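ADP-ribosylating toxin CARDS (Mycoplasma pneumoniae, PDB 4TLV) transfers ADP-ribose from NAD(+) to target proteins as a mono-ADP-ribosylating toxin and causes vacuolization and epithelial damage in host cells. Local coordinates at residues F310-F315 with L325-G330; L290-Q295 with V350-S355; V277-I282 with V299-V304; Q295-F300 with I333-T338. One frame throughout, in Å; residues are numbered along the deposited sequence.

Contact 1 (F310-F315 with L325-G330); sequences FPQTIF and LKDLTG
Phe315 and Leu325 face each other as an antiparallel non-hydrogen-bonded pair, their CA atoms 4.6 Å apart, and beside them Lys326 N donates to Ile314 O at 3.0 Å. Both side chains of the pair leave the sheet on the same face and run side by side. Leu325 places its CD2 methyl over one face of the Phe315 ring, in a CH-pi contact 3.9 Å from the centroid and shifted toward the rim, so that CE2 is the nearest ring atom at 3.5 Å. The pair closes the open end of the hairpin made by strands 315-317 and 323-325 in the beta-trefoil D2 domain; the buried ring also reaches Leu290 and Leu337 of neighbouring strands. Gln312 crosses Leu325 at about a right angle. Gln312 CB already lies against Leu325 CD2, and the chain, extended beyond CG, carries OE1 to 3.7 Å from Leu325 CD1. Two waters, each 2.7 Å from Gln312 OE1, donate to that oxygen: one also accepts from Asp327 N and donates to Asp327 OD2, the other donates to Asp327 O. The amide oxygen thus ties the loop to Asp327 entirely through solvent. On the outer side, Ile314 CG2 lies 3.8 Å from Lys326 CB, alongside a lysine chain whose NZ ends in a salt bridge with Asp274 of the KELED trafficking motif.

Contact 2 (L290-Q295 with V350-S355); sequences LQADPQ and VHLSVS
Within the beta-trefoil D2 domain, Ala292 near the end of strand 287-293 meets Leu352 of strand 348-354 in the buried interior; the two strands are not neighbours in the sheet. The contact is made by methyl groups. Ala292 CB points at the forked end of the leucine and sits 3.8 Å from Leu352 CD1 and 4.0 Å from Leu352 CD2, so the short side chain rests against both branches. With CG anti to its own carbonyl carbon (chi1 -65°) and CD1 continuing the extended chain, Leu352 carries that methyl on past the alanine to the place where strand 287-293 gives way to a turn. There CD1 lies 4.1 Å from Asp293 O and 4.3 Å from Pro294 CA, and the nearest CA atoms, of Pro294 and Leu352, are 7.5 Å apart. The turn is fixed by Asp293, whose OD1 accepts from Gln295 N at 2.8 Å, 35° out of the carboxylate plane and on its anti side: an Asx turn. The same oxygen also bonds to Ser309 OG, so two partners hold the carboxylate that shapes the chain just beyond the apolar contact. Around this meeting point, Leu352 also packs on Val299 of strand 298-303 and Leu337 of strand 335-340, while Pro294 leans on Leu335 and its carbonyl oxygen is hydrogen-bonded to Asn488 ND2 of the D3 domain.

Contact 3 (V277-I282 with V299-V304); sequences VYLRGI and VFLVEV
The nearest CA atoms across the two segments are those of Leu279 and Leu301, 8.7 Å apart, and of Tyr278 and Val304, 8.8 Å apart, because strands 278-281 and 298-303 are separated in the sheet by strand 287-293, which pairs antiparallel with each of them. Side chains alone bridge the gap, at two points. On the buried side, Leu279 and Leu301 cross at about a right angle and touch through one branch each, Leu279 CD1 to Leu301 CD2 at 3.9 Å. Strand 415-421 adds to this patch of the beta-trefoil core: Ile420 packs on Leu279 and Leu418 on Leu301. At the second point, Val304, just past the end of its strand, brings CG2 to the edge of the Tyr278 ring, near the ring plane, at 3.9 Å from both Tyr278 CD2 and Tyr278 CE2. The methyl therefore rests beside one ring bond and not over a face. The tyrosine reaches it with CG held beside its own backbone N (chi1 -71°), and its side chain also lies against Met289 and Thr426. With methyl and ring carbons as the only groups that meet, the two strands are joined here by van der Waals contact, while their backbone hydrogen bonds go to the strands between and beside them.

Contact 4 (Q295-F300 with I333-T338); sequences QNNNVF and ISLSLT
Asn297 and Leu335 meet at the closer of two points, where both leucine methyls, CD1 and CD2, lie 3.9 Å from Asn297 OD1. The side chains cross at about a right angle, and the amide oxygen rests against the fork of the leucine. Deeper in the beta-trefoil, Val299 CG2 faces Leu337 CD1 at a wider 4.3 Å. Yet this is the densely surrounded part: Leu290, Ala292 and Leu352 all pack on Val299, and Leu337 also touches Leu290 and Ile323. The solvent side lies toward the start of segment 295-300, where Gln295 is exposed and the chain turns before entering its strand. Asn296 shapes that turn, its OD1 accepting from Asn298 N at 3.0 Å from above the amide plane, an Asx turn. Asn297, in the left-handed region of backbone space (phi 60°, psi 13°), sits inside it and sends its side chain back over Leu335. Its oxygen accepts from Asn488 ND2, and Asn488 also touches Leu335. A carbonyl oxygen set against methyls thus gets its hydrogen bond from the D3 domain, so the contact passes from an apolar core at Val299 to a polar link between D2 and D3 at Asn297.

How the contacts relate
All four contacts lie in the beta-trefoil D2 domain. Contacts 2 and 4 share Gln295, have nearly coincident centres, about 1 Å apart, and bring together strands 287-293, 298-303, 335-340 and 348-354; Leu352 N bonds Asn297 O between them. Contact 1 is centred about 8 Å from the centre of each and tied to them by Gln312 N to Ala292 O and Leu325 N to Leu335 O. The centre of contact 3 is about 15 to 17 Å from the centres of the others, farther along strand 298-303, which it shares with contact 4. Along the chain contact 3 closes first, contact 1 falls between the segments of contact 4, and contact 2 closes last. Together they join successive hairpins into one core that borders D3.

Contact 1 (F310-F315 with L325-G330)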
loop_
_atom_site.group_PDB
_atom_site.type_symbol
_atom_site.label_atom_id
_atom_site.label_comp_id
_atom_site.label_asym_id
_atom_site.label_seq_id
_atom_site.Cartn_x
_atom_site.Cartn_y
_atom_site.Cartn_z
ATOM N N PHE A 310 20.945 -2.057 -21.081
ATOM C CA PHE A 310 21.077 -3.474 -20.767
ATOM C C PHE A 310 19.883 -3.967 -19.963
ATOM O O PHE A 310 19.261 -3.195 -19.245
ATOM C CB PHE A 310 22.390 -3.751 -20.023
ATOM C CG PHE A 310 22.547 -2.982 -18.731
ATOM C CD1 PHE A 310 22.991 -1.665 -18.741
ATOM C CD2 PHE A 310 22.260 -3.583 -17.510
ATOM C CE1 PHE A 310 23.149 -0.952 -17.553
ATOM C CE2 PHE A 310 22.411 -2.885 -16.312
ATOM C CZ PHE A 310 22.860 -1.561 -16.335
ATOM N N PRO A 311 19.564 -5.262 -20.088
ATOM C CA PRO A 311 18.426 -5.832 -19.367
ATOM C C PRO A 311 18.784 -6.024 -17.902
ATOM O O PRO A 311 19.918 -6.382 -17.583
ATOM C CB PRO A 311 18.221 -7.199 -20.041
ATOM C CG PRO A 311 19.144 -7.220 -21.242
ATOM C CD PRO A 311 20.246 -6.258 -20.928
ATOM N N GLN A 312 17.832 -5.775 -17.015
ATOM C CA GLN A 312 18.053 -6.047 -15.605
ATOM C C GLN A 312 17.184 -7.248 -15.216
ATOM O O GLN A 312 16.113 -7.448 -15.779
ATOM C CB GLN A 312 17.788 -4.787 -14.780
ATOM C CG GLN A 312 18.865 -3.712 -15.056
ATOM C CD GLN A 312 18.678 -2.450 -14.232
ATOM O OE1 GLN A 312 17.927 -2.437 -13.262
ATOM N NE2 GLN A 312 19.371 -1.382 -14.618
ATOM N N THR A 313 17.673 -8.052 -14.282
ATOM C CA THR A 313 17.204 -9.422 -14.148
ATOM C C THR A 313 16.707 -9.757 -12.747
ATOM O O THR A 313 16.118 -10.811 -12.549
ATOM C CB THR A 313 18.326 -10.424 -14.498
ATOM O OG1 THR A 313 19.367 -10.343 -13.514
ATOM C CG2 THR A 313 18.928 -10.132 -15.874
ATOM N N ILE A 314 16.968 -8.890 -11.774
ATOM C CA ILE A 314 16.581 -9.200 -10.398
ATOM C C ILE A 314 15.305 -8.464 -9.992
ATOM O O ILE A 314 15.228 -7.240 -10.082
ATOM C CB ILE A 314 17.701 -8.869 -9.385
ATOM C CG1 ILE A 314 19.012 -9.596 -9.756
ATOM C CG2 ILE A 314 17.221 -9.150 -7.937
ATOM C CD1 ILE A 314 18.900 -11.152 -9.873
ATOM N N PHE A 315 14.317 -9.227 -9.528
ATOM C CA PHE A 315 13.029 -8.677 -9.121
ATOM C C PHE A 315 12.665 -9.156 -7.725
ATOM O O PHE A 315 13.191 -10.162 -7.249
ATOM C CB PHE A 315 11.907 -9.090 -10.086
ATOM C CG PHE A 315 12.122 -8.616 -11.507
ATOM C CD1 PHE A 315 12.952 -9.328 -12.362
ATOM C CD2 PHE A 315 11.507 -7.470 -11.976
ATOM C CE1 PHE A 315 13.169 -8.910 -13.664
ATOM C CE2 PHE A 315 11.719 -7.034 -13.286
ATOM C CZ PHE A 315 12.556 -7.763 -14.131
ATOM N N LEU A 325 11.834 -4.016 -9.844
ATOM C CA LEU A 325 13.240 -4.196 -10.204
ATOM C C LEU A 325 14.074 -3.849 -8.986
ATOM O O LEU A 325 13.752 -2.908 -8.267
ATOM C CB LEU A 325 13.650 -3.242 -11.320
ATOM C CG LEU A 325 13.713 -3.736 -12.755
ATOM C CD1 LEU A 325 14.280 -2.624 -13.667
ATOM C CD2 LEU A 325 14.549 -5.015 -12.862
ATOM N N LYS A 326 15.156 -4.590 -8.766
ATOM C CA LYS A 326 15.987 -4.381 -7.589
ATOM C C LYS A 326 16.556 -2.969 -7.486
ATOM O O LYS A 326 16.466 -2.351 -6.429
ATOM C CB LYS A 326 17.144 -5.394 -7.542
ATOM C CG LYS A 326 18.171 -5.121 -6.438
ATOM C CD LYS A 326 19.363 -6.081 -6.570
ATOM C CE LYS A 326 20.492 -5.722 -5.630
ATOM N NZ LYS A 326 20.045 -5.782 -4.221
ATOM N N ASP A 327 17.161 -2.464 -8.556
ATOM C CA ASP A 327 17.929 -1.216 -8.441
ATOM C C ASP A 327 17.111 0.036 -8.766
ATOM O O ASP A 327 16.248 0.029 -9.648
ATOM C CB ASP A 327 19.178 -1.235 -9.329
ATOM C CG ASP A 327 20.183 -2.294 -8.899
ATOM O OD1 ASP A 327 20.634 -2.258 -7.735
ATOM O OD2 ASP A 327 20.508 -3.161 -9.732
ATOM N N LEU A 328 17.415 1.113 -8.056
ATOM C CA LEU A 328 16.875 2.435 -8.381
ATOM C C LEU A 328 17.531 2.996 -9.630
ATOM O O LEU A 328 18.683 2.674 -9.934
ATOM C CB LEU A 328 17.143 3.395 -7.216
ATOM C CG LEU A 328 16.548 2.954 -5.877
ATOM C CD1 LEU A 328 16.847 3.994 -4.789
ATOM C CD2 LEU A 328 15.025 2.758 -6.010
ATOM N N THR A 329 16.824 3.873 -10.339
ATOM C CA THR A 329 17.419 4.553 -11.481
ATOM C C THR A 329 18.330 5.655 -10.984
ATOM O O THR A 329 18.490 5.845 -9.772
ATOM C CB THR A 329 16.360 5.210 -12.379
ATOM O OG1 THR A 329 15.796 6.325 -11.682
ATOM C CG2 THR A 329 15.256 4.225 -12.720
ATOM N N GLY A 330 18.922 6.390 -11.928
ATOM C CA GLY A 330 19.854 7.452 -11.600
ATOM C C GLY A 330 19.192 8.590 -10.841
ATOM O O GLY A 330 19.851 9.316 -10.093
HETATM O O HOH W 1 17.898 -3.908 -10.972
HETATM O O HOH W 2 16.831 -0.061 -12.424
HETATM O O HOH W 3 18.456 1.701 -13.283
#

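Contact 2 (L290-Q295 with V350-S355)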
loop_
_atom_site.group_PDB
_atom_site.type_symbol
_atom_site.label_atom_id
_atom_site.label_comp_id
_atom_site.label_asym_id
_atom_site.label_seq_id
_atom_site.Cartn_x
_atom_site.Cartn_y
_atom_site.Cartn_z
ATOM N N LEU A 290 12.356 -13.600 -16.911
ATOM C CA LEU A 290 11.793 -12.264 -16.905
ATOM C C LEU A 290 12.924 -11.243 -16.890
ATOM O O LEU A 290 13.866 -11.378 -16.102
ATOM C CB LEU A 290 10.940 -12.090 -15.653
ATOM C CG LEU A 290 10.188 -10.773 -15.526
ATOM C CD1 LEU A 290 9.114 -10.674 -16.630
ATOM C CD2 LEU A 290 9.557 -10.688 -14.140
ATOM N N GLN A 291 12.841 -10.227 -17.750
ATOM C CA GLN A 291 13.848 -9.172 -17.756
ATOM C C GLN A 291 13.196 -7.817 -18.021
ATOM O O GLN A 291 12.086 -7.755 -18.533
ATOM C CB GLN A 291 14.929 -9.470 -18.811
ATOM C CG GLN A 291 15.745 -10.708 -18.481
ATOM C CD GLN A 291 16.830 -10.985 -19.466
ATOM O OE1 GLN A 291 16.981 -10.274 -20.450
ATOM N NE2 GLN A 291 17.607 -12.037 -19.207
ATOM N N ALA A 292 13.872 -6.730 -17.661
ATOM C CA ALA A 292 13.294 -5.401 -17.882
ATOM C C ALA A 292 14.367 -4.339 -18.067
ATOM O O ALA A 292 15.494 -4.489 -17.601
ATOM C CB ALA A 292 12.313 -5.017 -16.740
ATOM N N ASP A 293 14.020 -3.256 -18.754
ATOM C CA ASP A 293 15.018 -2.248 -19.112
ATOM C C ASP A 293 14.528 -0.864 -18.717
ATOM O O ASP A 293 13.576 -0.363 -19.298
ATOM C CB ASP A 293 15.286 -2.283 -20.623
ATOM C CG ASP A 293 16.447 -1.360 -21.043
ATOM O OD1 ASP A 293 16.764 -0.403 -20.306
ATOM O OD2 ASP A 293 17.055 -1.600 -22.105
ATOM N N PRO A 294 15.173 -0.233 -17.727
ATOM C CA PRO A 294 14.683 1.083 -17.273
ATOM C C PRO A 294 14.894 2.191 -18.298
ATOM O O PRO A 294 14.336 3.274 -18.131
ATOM C CB PRO A 294 15.545 1.390 -16.043
ATOM C CG PRO A 294 16.232 0.116 -15.700
ATOM C CD PRO A 294 16.344 -0.683 -16.964
ATOM N N GLN A 295 15.706 1.938 -19.320
ATOM C CA GLN A 295 15.940 2.934 -20.366
ATOM C C GLN A 295 14.674 3.188 -21.197
ATOM O O GLN A 295 14.434 4.301 -21.663
ATOM C CB GLN A 295 17.091 2.492 -21.275
ATOM C CG GLN A 295 17.618 3.585 -22.219
ATOM C CD GLN A 295 16.822 3.702 -23.509
ATOM O OE1 GLN A 295 16.280 2.577 -23.986
ATOM N NE2 GLN A 295 16.692 4.796 -24.070
ATOM N N VAL A 350 2.343 -5.913 -20.127
ATOM C CA VAL A 350 3.165 -5.524 -18.986
ATOM C C VAL A 350 4.321 -4.605 -19.404
ATOM O O VAL A 350 4.987 -4.845 -20.408
ATOM C CB VAL A 350 3.696 -6.756 -18.252
ATOM C CG1 VAL A 350 4.442 -6.347 -16.991
ATOM C CG2 VAL A 350 2.542 -7.695 -17.916
ATOM N N HIS A 351 4.562 -3.566 -18.604
ATOM C CA HIS A 351 5.547 -2.533 -18.913
ATOM C C HIS A 351 5.944 -1.939 -17.560
ATOM O O HIS A 351 5.197 -2.059 -16.600
ATOM C CB HIS A 351 4.864 -1.460 -19.772
ATOM C CG HIS A 351 5.801 -0.580 -20.535
ATOM N ND1 HIS A 351 6.663 -0.854 -21.541
ATOM C CD2 HIS A 351 5.890 0.780 -20.318
ATOM C CE1 HIS A 351 7.276 0.329 -21.890
ATOM N NE2 HIS A 351 6.784 1.302 -21.141
ATOM N N LEU A 352 7.092 -1.279 -17.473
ATOM C CA LEU A 352 7.490 -0.698 -16.193
ATOM C C LEU A 352 6.822 0.650 -15.975
ATOM O O LEU A 352 6.521 1.363 -16.934
ATOM C CB LEU A 352 9.014 -0.529 -16.115
ATOM C CG LEU A 352 9.881 -1.791 -16.130
ATOM C CD1 LEU A 352 11.357 -1.388 -16.013
ATOM C CD2 LEU A 352 9.484 -2.728 -14.994
ATOM N N SER A 353 6.565 0.985 -14.714
ATOM C CA SER A 353 6.291 2.368 -14.344
ATOM C C SER A 353 6.773 2.642 -12.920
ATOM O O SER A 353 7.175 1.724 -12.206
ATOM C CB SER A 353 4.812 2.739 -14.517
ATOM O OG SER A 353 4.017 2.079 -13.573
ATOM N N VAL A 354 6.763 3.907 -12.523
ATOM C CA VAL A 354 7.250 4.298 -11.201
ATOM C C VAL A 354 6.465 3.559 -10.104
ATOM O O VAL A 354 5.233 3.600 -10.080
ATOM C CB VAL A 354 7.153 5.823 -11.012
ATOM C CG1 VAL A 354 7.466 6.238 -9.559
ATOM C CG2 VAL A 354 8.120 6.519 -11.959
ATOM N N SER A 355 7.182 2.882 -9.208
ATOM C CA SER A 355 6.533 2.118 -8.129
ATOM C C SER A 355 5.662 3.022 -7.275
ATOM O O SER A 355 6.129 4.041 -6.785
ATOM C CB SER A 355 7.592 1.452 -7.228
ATOM O OG SER A 355 8.524 0.700 -7.986
#

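Contact 3 (V277-I282 with V299-V304)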
loop_
_atom_site.group_PDB
_atom_site.type_symbol
_atom_site.label_atom_id
_atom_site.label_comp_id
_atom_site.label_asym_id
_atom_site.label_seq_id
_atom_site.Cartn_x
_atom_site.Cartn_y
_atom_site.Cartn_z
ATOM N N VAL A 277 13.833 -14.361 -12.061
ATOM C CA VAL A 277 12.503 -14.935 -12.159
ATOM C C VAL A 277 12.373 -15.756 -13.439
ATOM O O VAL A 277 12.602 -15.244 -14.543
ATOM C CB VAL A 277 11.418 -13.834 -12.163
ATOM C CG1 VAL A 277 10.030 -14.462 -12.249
ATOM C CG2 VAL A 277 11.555 -12.947 -10.892
ATOM N N TYR A 278 11.995 -17.020 -13.271
ATOM C CA TYR A 278 11.831 -17.970 -14.376
ATOM C C TYR A 278 10.387 -18.408 -14.531
ATOM O O TYR A 278 9.753 -18.816 -13.566
ATOM C CB TYR A 278 12.668 -19.222 -14.118
ATOM C CG TYR A 278 14.156 -19.021 -14.233
ATOM C CD1 TYR A 278 14.874 -18.403 -13.222
ATOM C CD2 TYR A 278 14.844 -19.474 -15.346
ATOM C CE1 TYR A 278 16.238 -18.231 -13.322
ATOM C CE2 TYR A 278 16.213 -19.316 -15.461
ATOM C CZ TYR A 278 16.904 -18.687 -14.448
ATOM O OH TYR A 278 18.256 -18.528 -14.564
ATOM N N LEU A 279 9.880 -18.341 -15.759
ATOM C CA LEU A 279 8.521 -18.755 -16.057
ATOM C C LEU A 279 8.516 -19.866 -17.106
ATOM O O LEU A 279 9.419 -19.951 -17.937
ATOM C CB LEU A 279 7.703 -17.561 -16.551
ATOM C CG LEU A 279 7.668 -16.409 -15.546
ATOM C CD1 LEU A 279 8.378 -15.214 -16.128
ATOM C CD2 LEU A 279 6.251 -16.063 -15.129
ATOM N N ARG A 280 7.492 -20.705 -17.062
ATOM C CA ARG A 280 7.359 -21.808 -18.009
ATOM C C ARG A 280 5.970 -21.789 -18.645
ATOM O O ARG A 280 4.961 -21.577 -17.965
ATOM C CB ARG A 280 7.640 -23.147 -17.314
ATOM C CG ARG A 280 7.666 -24.362 -18.238
ATOM C CD ARG A 280 8.311 -25.557 -17.537
ATOM N NE ARG A 280 9.737 -25.333 -17.318
ATOM C CZ ARG A 280 10.490 -26.018 -16.460
ATOM N NH1 ARG A 280 9.952 -26.985 -15.719
ATOM N NH2 ARG A 280 11.780 -25.730 -16.347
ATOM N N GLY A 281 5.936 -21.963 -19.963
ATOM C CA GLY A 281 4.685 -22.018 -20.695
ATOM C C GLY A 281 4.036 -23.351 -20.422
ATOM O O GLY A 281 4.705 -24.378 -20.428
ATOM N N ILE A 282 2.732 -23.327 -20.176
ATOM C CA ILE A 282 2.001 -24.503 -19.716
ATOM C C ILE A 282 1.989 -25.659 -20.715
ATOM O O ILE A 282 2.160 -26.818 -20.336
ATOM C CB ILE A 282 0.560 -24.134 -19.342
ATOM C CG1 ILE A 282 0.575 -23.337 -18.043
ATOM C CG2 ILE A 282 -0.285 -25.384 -19.170
ATOM C CD1 ILE A 282 1.461 -23.963 -17.000
ATOM N N VAL A 299 9.350 -4.531 -20.469
ATOM C CA VAL A 299 9.439 -5.779 -19.723
ATOM C C VAL A 299 9.313 -6.861 -20.777
ATOM O O VAL A 299 8.471 -6.752 -21.660
ATOM C CB VAL A 299 8.282 -5.923 -18.741
ATOM C CG1 VAL A 299 8.350 -7.296 -18.004
ATOM C CG2 VAL A 299 8.294 -4.762 -17.741
ATOM N N PHE A 300 10.142 -7.896 -20.702
ATOM C CA PHE A 300 10.103 -8.924 -21.732
ATOM C C PHE A 300 10.655 -10.248 -21.244
ATOM O O PHE A 300 11.201 -10.347 -20.143
ATOM C CB PHE A 300 10.884 -8.455 -22.956
ATOM C CG PHE A 300 12.224 -7.912 -22.628
ATOM C CD1 PHE A 300 12.387 -6.571 -22.329
ATOM C CD2 PHE A 300 13.331 -8.741 -22.591
ATOM C CE1 PHE A 300 13.651 -6.063 -22.013
ATOM C CE2 PHE A 300 14.579 -8.240 -22.281
ATOM C CZ PHE A 300 14.739 -6.904 -21.984
ATOM N N LEU A 301 10.528 -11.261 -22.093
ATOM C CA LEU A 301 10.915 -12.622 -21.747
ATOM C C LEU A 301 12.020 -13.082 -22.686
ATOM O O LEU A 301 11.957 -12.844 -23.892
ATOM C CB LEU A 301 9.703 -13.548 -21.908
ATOM C CG LEU A 301 8.434 -13.206 -21.134
ATOM C CD1 LEU A 301 7.215 -13.873 -21.770
ATOM C CD2 LEU A 301 8.585 -13.634 -19.690
ATOM N N VAL A 302 13.029 -13.737 -22.128
ATOM C CA VAL A 302 14.135 -14.273 -22.903
ATOM C C VAL A 302 14.169 -15.769 -22.662
ATOM O O VAL A 302 14.203 -16.217 -21.510
ATOM C CB VAL A 302 15.462 -13.636 -22.470
ATOM C CG1 VAL A 302 16.655 -14.338 -23.124
ATOM C CG2 VAL A 302 15.452 -12.143 -22.785
ATOM N N GLU A 303 14.138 -16.553 -23.738
ATOM C CA GLU A 303 14.064 -18.005 -23.572
ATOM C C GLU A 303 15.381 -18.569 -23.049
ATOM O O GLU A 303 16.457 -18.135 -23.455
ATOM C CB GLU A 303 13.663 -18.703 -24.872
ATOM C CG GLU A 303 13.537 -20.206 -24.715
ATOM C CD GLU A 303 12.859 -20.873 -25.905
ATOM O OE1 GLU A 303 12.556 -20.173 -26.891
ATOM O OE2 GLU A 303 12.627 -22.101 -25.842
ATOM N N VAL A 304 15.286 -19.540 -22.148
ATOM C CA VAL A 304 16.464 -20.130 -21.514
ATOM C C VAL A 304 17.261 -21.072 -22.420
ATOM O O VAL A 304 18.439 -20.825 -22.697
ATOM C CB VAL A 304 16.088 -20.900 -20.233
ATOM C CG1 VAL A 304 17.310 -21.615 -19.663
ATOM C CG2 VAL A 304 15.479 -19.960 -19.205
#

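Contact 4 (Q295-F300 with I333-T338)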
loop_
_atom_site.group_PDB
_atom_site.type_symbol
_atom_site.label_atom_id
_atom_site.label_comp_id
_atom_site.label_asym_id
_atom_site.label_seq_id
_atom_site.Cartn_x
_atom_site.Cartn_y
_atom_site.Cartn_z
ATOM N N GLN A 295 15.706 1.938 -19.320
ATOM C CA GLN A 295 15.940 2.934 -20.366
ATOM C C GLN A 295 14.674 3.188 -21.197
ATOM O O GLN A 295 14.434 4.301 -21.663
ATOM C CB GLN A 295 17.091 2.492 -21.275
ATOM C CG GLN A 295 17.618 3.585 -22.219
ATOM C CD GLN A 295 16.822 3.702 -23.509
ATOM O OE1 GLN A 295 16.280 2.577 -23.986
ATOM N NE2 GLN A 295 16.692 4.796 -24.070
ATOM N N ASN A 296 13.869 2.148 -21.391
ATOM C CA ASN A 296 12.629 2.285 -22.154
ATOM C C ASN A 296 11.425 1.687 -21.433
ATOM O O ASN A 296 10.349 1.554 -22.016
ATOM C CB ASN A 296 12.777 1.639 -23.530
ATOM C CG ASN A 296 13.269 0.206 -23.449
ATOM O OD1 ASN A 296 13.090 -0.465 -22.434
ATOM N ND2 ASN A 296 13.904 -0.268 -24.523
ATOM N N ASN A 297 11.616 1.314 -20.172
ATOM C CA ASN A 297 10.538 0.721 -19.374
ATOM C C ASN A 297 9.961 -0.576 -19.939
ATOM O O ASN A 297 8.923 -1.034 -19.490
ATOM C CB ASN A 297 9.415 1.738 -19.103
ATOM C CG ASN A 297 9.790 2.732 -18.004
ATOM O OD1 ASN A 297 10.751 2.519 -17.266
ATOM N ND2 ASN A 297 9.050 3.821 -17.914
ATOM N N ASN A 298 10.629 -1.184 -20.912
ATOM C CA ASN A 298 10.126 -2.451 -21.448
ATOM C C ASN A 298 10.312 -3.618 -20.471
ATOM O O ASN A 298 11.309 -3.685 -19.753
ATOM C CB ASN A 298 10.811 -2.791 -22.775
ATOM C CG ASN A 298 10.326 -1.916 -23.926
ATOM O OD1 ASN A 298 9.277 -1.283 -23.837
ATOM N ND2 ASN A 298 11.086 -1.893 -25.013
ATOM N N VAL A 299 9.350 -4.531 -20.469
ATOM C CA VAL A 299 9.439 -5.779 -19.723
ATOM C C VAL A 299 9.313 -6.861 -20.777
ATOM O O VAL A 299 8.471 -6.752 -21.660
ATOM C CB VAL A 299 8.282 -5.923 -18.741
ATOM C CG1 VAL A 299 8.350 -7.296 -18.004
ATOM C CG2 VAL A 299 8.294 -4.762 -17.741
ATOM N N PHE A 300 10.142 -7.896 -20.702
ATOM C CA PHE A 300 10.103 -8.924 -21.732
ATOM C C PHE A 300 10.655 -10.248 -21.244
ATOM O O PHE A 300 11.201 -10.347 -20.143
ATOM C CB PHE A 300 10.884 -8.455 -22.956
ATOM C CG PHE A 300 12.224 -7.912 -22.628
ATOM C CD1 PHE A 300 12.387 -6.571 -22.329
ATOM C CD2 PHE A 300 13.331 -8.741 -22.591
ATOM C CE1 PHE A 300 13.651 -6.063 -22.013
ATOM C CE2 PHE A 300 14.579 -8.240 -22.281
ATOM C CZ PHE A 300 14.739 -6.904 -21.984
ATOM N N ILE A 333 14.424 6.676 -8.440
ATOM C CA ILE A 333 13.104 6.065 -8.388
ATOM C C ILE A 333 13.154 4.558 -8.638
ATOM O O ILE A 333 14.080 4.029 -9.258
ATOM C CB ILE A 333 12.062 6.745 -9.286
ATOM C CG1 ILE A 333 12.491 6.672 -10.739
ATOM C CG2 ILE A 333 11.768 8.203 -8.826
ATOM C CD1 ILE A 333 11.780 7.675 -11.600
ATOM N N SER A 334 12.151 3.889 -8.097
ATOM C CA SER A 334 11.984 2.449 -8.189
ATOM C C SER A 334 10.961 2.193 -9.289
ATOM O O SER A 334 10.057 3.004 -9.488
ATOM C CB SER A 334 11.447 1.932 -6.850
ATOM O OG SER A 334 11.075 0.569 -6.933
ATOM N N LEU A 335 11.125 1.091 -10.019
ATOM C CA LEU A 335 10.201 0.712 -11.087
ATOM C C LEU A 335 9.543 -0.645 -10.827
ATOM O O LEU A 335 10.195 -1.565 -10.335
ATOM C CB LEU A 335 10.944 0.663 -12.422
ATOM C CG LEU A 335 11.555 1.998 -12.876
ATOM C CD1 LEU A 335 12.638 1.751 -13.951
ATOM C CD2 LEU A 335 10.466 2.963 -13.371
ATOM N N SER A 336 8.261 -0.756 -11.182
ATOM C CA SER A 336 7.444 -1.949 -10.929
ATOM C C SER A 336 6.734 -2.395 -12.204
ATOM O O SER A 336 6.405 -1.567 -13.055
ATOM C CB SER A 336 6.368 -1.634 -9.873
ATOM O OG SER A 336 6.943 -1.451 -8.597
ATOM N N LEU A 337 6.516 -3.703 -12.330
ATOM C CA LEU A 337 5.695 -4.266 -13.392
ATOM C C LEU A 337 4.292 -3.703 -13.298
ATOM O O LEU A 337 3.683 -3.699 -12.222
ATOM C CB LEU A 337 5.641 -5.794 -13.270
ATOM C CG LEU A 337 6.734 -6.540 -14.043
ATOM C CD1 LEU A 337 8.131 -6.111 -13.659
ATOM C CD2 LEU A 337 6.556 -8.059 -13.895
ATOM N N THR A 338 3.772 -3.243 -14.428
ATOM C CA THR A 338 2.491 -2.564 -14.446
ATOM C C THR A 338 1.661 -3.136 -15.598
ATOM O O THR A 338 2.158 -3.259 -16.718
ATOM C CB THR A 338 2.703 -1.043 -14.632
ATOM O OG1 THR A 338 3.616 -0.558 -13.634
ATOM C CG2 THR A 338 1.395 -0.285 -14.538
#